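Local coordinates for uncharacterized protein (Pseudomonas aeruginosa PAO1, PDB 6TCB) that is of unknown function but binds calcium ions, as a small alpha/beta protein whose assembly in the crystal holds two copies, at residues Q35-N38 / A39-N42; V70-T73 / A74-R77. One frame throughout, in Å; residues are numbered along the deposited sequence.

Contact 1 (Q35-N38 / A39-N42); sequences QAFN and AYLN
Asn38 O is gripped twice from the next turn of helix 33-43. Asn42 N donates to Asn38 O at 3.1 Å, nearly straight, while Asn42 ND2 reaches Asn38 O at 2.9 Å from the opposite face of the carbonyl plane, the N-H bent to 135°. With CG of Asn42 beside its own backbone N (chi1 -78°), the amide folds back along the helix toward the earlier turn. The same ND2 also donates to Ser48 O, and Ser48 OG bonds to Asn38 OD1, so both asparagine amides, turned 81° apart, are fixed at the start of strand 48-53. Regular helical bonds join Leu41 N to Phe37 O and Tyr40 N to Ala36 O.

On the buried side, Leu41 CG sits over one face of the Phe37 ring, 4.1 Å from its centroid, in a CH-pi contact displaced toward the rim. Leu41 CD1 closes on Phe37 CE2 at 3.7 Å. Tyr40 CD2 approaches Phe37 CE1 more loosely, at 4.1 Å. Phe7 of helix 3-18 meets both aromatic rings edge-to-face, and Tyr60 of strand 57-62 does the same to Phe37, so that helix 33-43 packs against both helix 3-18 and the sheet.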
ATOM      1  N   GLN A  35      -0.691  -1.640  -8.934  1.00  8.59           N
ATOM      2  CA  GLN A  35       0.602  -1.462  -8.282  1.00  9.35           C
ATOM      3  C   GLN A  35       1.609  -0.830  -9.230  1.00  9.47           C
ATOM      4  O   GLN A  35       2.430   0.003  -8.817  1.00 10.10           O
ATOM      5  CB  GLN A  35       1.121  -2.817  -7.803  1.00 10.83           C
ATOM      6  CG  GLN A  35       0.214  -3.489  -6.791  1.00 12.15           C
ATOM      7  CD  GLN A  35       0.889  -4.643  -6.079  1.00 13.29           C
ATOM      8  OE1 GLN A  35       1.824  -4.436  -5.303  1.00 12.84           O
ATOM      9  NE2 GLN A  35       0.420  -5.861  -6.334  1.00 14.37           N
ATOM     10  N   ALA A  36       1.551  -1.205 -10.506  1.00  8.86           N
ATOM     11  CA  ALA A  36       2.501  -0.692 -11.481  1.00  9.43           C
ATOM     12  C   ALA A  36       2.345   0.803 -11.674  1.00  9.31           C
ATOM     13  O   ALA A  36       3.325   1.490 -11.976  1.00 10.09           O
ATOM     14  CB  ALA A  36       2.319  -1.419 -12.810  1.00 11.13           C
ATOM     15  N   PHE A  37       1.130   1.333 -11.501  1.00  8.68           N
ATOM     16  CA  PHE A  37       0.970   2.778 -11.622  1.00  8.58           C
ATOM     17  C   PHE A  37       1.869   3.516 -10.637  1.00  8.37           C
ATOM     18  O   PHE A  37       2.335   4.618 -10.936  1.00  8.68           O
ATOM     19  CB  PHE A  37      -0.500   3.193 -11.464  1.00  9.28           C
ATOM     20  CG  PHE A  37      -0.749   4.655 -11.744  1.00  9.20           C
ATOM     21  CD1 PHE A  37      -0.546   5.164 -13.014  1.00  9.16           C
ATOM     22  CD2 PHE A  37      -1.199   5.505 -10.742  1.00 10.09           C
ATOM     23  CE1 PHE A  37      -0.767   6.499 -13.284  1.00  9.11           C
ATOM     24  CE2 PHE A  37      -1.426   6.846 -11.002  1.00  9.84           C
ATOM     25  CZ  PHE A  37      -1.208   7.339 -12.267  1.00  9.72           C
ATOM     26  N   ASN A  38       2.132   2.936  -9.459  1.00  7.76           N
ATOM     27  CA  ASN A  38       3.038   3.611  -8.539  1.00  8.46           C
ATOM     28  C   ASN A  38       4.456   3.669  -9.096  1.00  8.96           C
ATOM     29  O   ASN A  38       5.159   4.674  -8.919  1.00  9.18           O
ATOM     30  CB  ASN A  38       3.016   2.968  -7.159  1.00  9.19           C
ATOM     31  CG  ASN A  38       3.464   3.929  -6.097  1.00  9.77           C
ATOM     32  OD1 ASN A  38       2.823   4.954  -5.875  1.00 10.62           O
ATOM     33  ND2 ASN A  38       4.571   3.620  -5.443  1.00 11.27           N
ATOM     34  N   ALA A  39       4.883   2.615  -9.792  1.00  9.44           N
ATOM     35  CA  ALA A  39       6.192   2.648 -10.438  1.00 10.49           C
ATOM     36  C   ALA A  39       6.231   3.704 -11.535  1.00 10.68           C
ATOM     37  O   ALA A  39       7.258   4.362 -11.738  1.00 11.23           O
ATOM     38  CB  ALA A  39       6.534   1.267 -11.003  1.00 10.80           C
ATOM     39  N   TYR A  40       5.116   3.872 -12.256  1.00 10.20           N
ATOM     40  CA  TYR A  40       5.016   4.879 -13.301  1.00  9.68           C
ATOM     41  C   TYR A  40       5.144   6.276 -12.716  1.00  9.25           C
ATOM     42  O   TYR A  40       5.912   7.105 -13.214  1.00  9.31           O
ATOM     43  CB  TYR A  40       3.670   4.730 -14.023  1.00 10.66           C
ATOM     44  CG  TYR A  40       3.546   5.570 -15.274  1.00 11.38           C
ATOM     45  CD1 TYR A  40       4.201   5.206 -16.437  1.00 11.90           C
ATOM     46  CD2 TYR A  40       2.772   6.724 -15.294  1.00 12.24           C
ATOM     47  CE1 TYR A  40       4.104   5.976 -17.599  1.00 12.80           C
ATOM     48  CE2 TYR A  40       2.677   7.491 -16.434  1.00 13.39           C
ATOM     49  CZ  TYR A  40       3.334   7.112 -17.581  1.00 14.61           C
ATOM     50  OH  TYR A  40       3.222   7.880 -18.717  1.00 18.31           O
ATOM     51  N   LEU A  41       4.384   6.558 -11.655  1.00  8.50           N
ATOM     52  CA  LEU A  41       4.485   7.857 -10.997  1.00  8.69           C
ATOM     53  C   LEU A  41       5.926   8.155 -10.593  1.00  8.93           C
ATOM     54  O   LEU A  41       6.462   9.225 -10.894  1.00  9.16           O
ATOM     55  CB  LEU A  41       3.578   7.883  -9.768  1.00  8.50           C
ATOM     56  CG  LEU A  41       2.075   7.937 -10.046  1.00  8.61           C
ATOM     57  CD1 LEU A  41       1.327   7.713  -8.754  1.00  8.95           C
ATOM     58  CD2 LEU A  41       1.646   9.242 -10.715  1.00 10.06           C
ATOM     59  N   ASN A  42       6.581   7.199  -9.935  1.00  9.70           N
ATOM     60  CA  ASN A  42       7.946   7.432  -9.467  1.00 10.68           C
ATOM     61  C   ASN A  42       8.911   7.605 -10.631  1.00 12.28           C
ATOM     62  O   ASN A  42       9.787   8.474 -10.588  1.00 13.71           O
ATOM     63  CB  ASN A  42       8.380   6.307  -8.521  1.00 11.03           C
ATOM     64  CG  ASN A  42       7.789   6.466  -7.128  1.00 12.33           C
ATOM     65  OD1 ASN A  42       8.156   7.378  -6.387  1.00 14.19           O
ATOM     66  ND2 ASN A  42       6.869   5.596  -6.771  1.00 12.68           N
TER

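Contact 2 (V70-T73 / A74-R77); sequences VRAT and ARAR
The first turn of helix 67-82 carries the calcium ligand Asp68, and Asp66, the other aspartate that binds calcium, lies just before the helix; residues 70-77 form two successive turns in which arginines lie alongside each other. Arg71 and Arg75 point the same way, their guanidinium planes 22° apart. Arg71 CG lies over one face of the Arg75 guanidinium, offset toward its rim, with Arg75 CZ 3.9 Å away. Arg75 runs straight from CG to NE, carrying its NH2 to 3.6 Å from Arg71 CD, whereas Arg71 bends at chi3 (54°). Arg75 NH2 is also 3.7 Å from Arg71 NE, a pair of like charges whose repulsion is probably eased by the salt bridge from Arg71 NH2 to Asp68 OD1. That NH2 donates as well to Cys65 O of the second subunit.

On another side of the helix, Thr73 CG2 touches Arg77 CD at 3.8 Å. In the backbone, Arg77 N donates to Thr73 O at 2.9 Å and 170°, and Arg77 CG packs against the same oxygen at 3.3 Å. The Thr73 hydroxyl turns back to Ala69 O and also hydrogen-bonds to N of Leu94, the C-terminal residue, while the head of Arg77 pairs with Asp57 and makes a cation-pi contact with Trp25. Ala74 N is bonded to Val70 O at 2.9 Å; in contrast, the bond from Ala76 N to Ala72 O is long and weak. This i to i+4 pairing of side chains alongside the backbone bonds is characteristic of an alpha-helix, here one whose first turn contributes to a calcium site and which packs against the beta-sheet.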
ATOM      1  N   VAL A  70      -3.694   9.602   5.906  1.00  8.39           N
ATOM      2  CA  VAL A  70      -4.386   8.919   4.815  1.00  8.04           C
ATOM      3  C   VAL A  70      -5.133   7.694   5.336  1.00  7.96           C
ATOM      4  O   VAL A  70      -6.278   7.442   4.953  1.00  7.99           O
ATOM      5  CB  VAL A  70      -3.406   8.574   3.679  1.00  9.20           C
ATOM      6  CG1 VAL A  70      -4.084   7.795   2.579  1.00 10.06           C
ATOM      7  CG2 VAL A  70      -2.840   9.853   3.092  1.00  9.66           C
ATOM      8  N   ARG A  71      -4.501   6.916   6.218  1.00  8.43           N
ATOM      9  CA  ARG A  71      -5.184   5.766   6.808  1.00  8.61           C
ATOM     10  C   ARG A  71      -6.397   6.200   7.618  1.00  8.17           C
ATOM     11  O   ARG A  71      -7.465   5.582   7.525  1.00  9.47           O
ATOM     12  CB  ARG A  71      -4.204   4.952   7.659  1.00  9.66           C
ATOM     13  CG  ARG A  71      -4.880   3.798   8.388  1.00 10.13           C
ATOM     14  CD  ARG A  71      -3.897   2.818   9.023  1.00 10.27           C
ATOM     15  NE  ARG A  71      -2.946   3.494   9.901  1.00 10.13           N
ATOM     16  CZ  ARG A  71      -1.930   2.903  10.525  1.00 10.47           C
ATOM     17  NH1 ARG A  71      -1.702   1.603  10.390  1.00 10.91           N
ATOM     18  NH2 ARG A  71      -1.128   3.637  11.278  1.00 10.38           N
ATOM     19  N   ALA A  72      -6.271   7.262   8.411  1.00  8.96           N
ATOM     20  CA  ALA A  72      -7.438   7.752   9.137  1.00  9.57           C
ATOM     21  C   ALA A  72      -8.546   8.148   8.169  1.00  9.04           C
ATOM     22  O   ALA A  72      -9.730   7.882   8.416  1.00  9.76           O
ATOM     23  CB  ALA A  72      -7.057   8.931  10.033  1.00 11.32           C
ATOM     24  N   THR A  73      -8.177   8.786   7.054  1.00  8.47           N
ATOM     25  CA  THR A  73      -9.154   9.175   6.043  1.00  8.39           C
ATOM     26  C   THR A  73      -9.870   7.949   5.484  1.00  8.36           C
ATOM     27  O   THR A  73     -11.090   7.979   5.270  1.00  8.89           O
ATOM     28  CB  THR A  73      -8.451   9.984   4.943  1.00  8.75           C
ATOM     29  OG1 THR A  73      -7.807  11.146   5.510  1.00  9.28           O
ATOM     30  CG2 THR A  73      -9.428  10.462   3.869  1.00  8.92           C
ATOM     31  N   ALA A  74      -9.135   6.851   5.266  1.00  8.52           N
ATOM     32  CA  ALA A  74      -9.744   5.651   4.704  1.00  9.32           C
ATOM     33  C   ALA A  74     -10.807   5.078   5.626  1.00  9.19           C
ATOM     34  O   ALA A  74     -11.794   4.502   5.153  1.00  9.68           O
ATOM     35  CB  ALA A  74      -8.664   4.604   4.436  1.00  9.71           C
ATOM     36  N   ARG A  75     -10.618   5.199   6.943  1.00  9.31           N
ATOM     37  CA  ARG A  75     -11.630   4.711   7.880  1.00 10.24           C
ATOM     38  C   ARG A  75     -12.942   5.460   7.687  1.00  9.81           C
ATOM     39  O   ARG A  75     -14.024   4.856   7.660  1.00 10.09           O
ATOM     40  CB  ARG A  75     -11.124   4.857   9.320  1.00 11.78           C
ATOM     41  CG  ARG A  75      -9.865   4.054   9.602  1.00 15.27           C
ATOM     42  CD  ARG A  75      -9.442   4.133  11.057  1.00 21.15           C
ATOM     43  NE  ARG A  75      -8.238   3.345  11.302  1.00 25.18           N
ATOM     44  CZ  ARG A  75      -7.057   3.842  11.665  1.00 25.78           C
ATOM     45  NH1 ARG A  75      -6.885   5.149  11.843  1.00 26.05           N
ATOM     46  NH2 ARG A  75      -6.041   3.011  11.864  1.00 25.23           N
ATOM     47  N   ALA A  76     -12.865   6.773   7.525  1.00  9.95           N
ATOM     48  CA  ALA A  76     -14.066   7.562   7.285  1.00  9.92           C
ATOM     49  C   ALA A  76     -14.659   7.277   5.914  1.00  9.53           C
ATOM     50  O   ALA A  76     -15.881   7.169   5.772  1.00 10.12           O
ATOM     51  CB  ALA A  76     -13.734   9.051   7.408  1.00 10.22           C
ATOM     52  N   ARG A  77     -13.811   7.180   4.890  1.00  8.70           N
ATOM     53  CA  ARG A  77     -14.276   6.823   3.557  1.00  9.56           C
ATOM     54  C   ARG A  77     -15.047   5.510   3.577  1.00 10.16           C
ATOM     55  O   ARG A  77     -16.067   5.373   2.896  1.00  9.99           O
ATOM     56  CB  ARG A  77     -13.065   6.714   2.623  1.00 10.39           C
ATOM     57  CG  ARG A  77     -12.405   8.038   2.269  1.00  9.78           C
ATOM     58  CD  ARG A  77     -11.079   7.847   1.582  1.00 10.25           C
ATOM     59  NE  ARG A  77     -11.179   7.037   0.370  1.00 10.59           N
ATOM     60  CZ  ARG A  77     -11.469   7.508  -0.838  1.00 10.29           C
ATOM     61  NH1 ARG A  77     -11.718   8.796  -1.015  1.00 11.24           N
ATOM     62  NH2 ARG A  77     -11.507   6.681  -1.873  1.00 10.66           N
TER

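How the contacts relate
Following the chain from its N terminus, helix 3-18 and strand 24-25 come first, and contact 1 then falls within helix 33-43. Strands 48-53 and 57-62 follow, before contact 2 within helix 67-82. Each contact spans consecutive turns of a single helix, so neither closes a long loop, and the two stand in series without nesting or crossing. Their centres lie 22 Å apart on opposite sides of the chain's centre, and their nearest atoms stay about 11 Å apart. Strand 48-53 connects them indirectly, since Ser48 and Tyr50 meet contact 1 while Leu51 and Leu53 pack on contact 2. Both contacts also touch the second subunit.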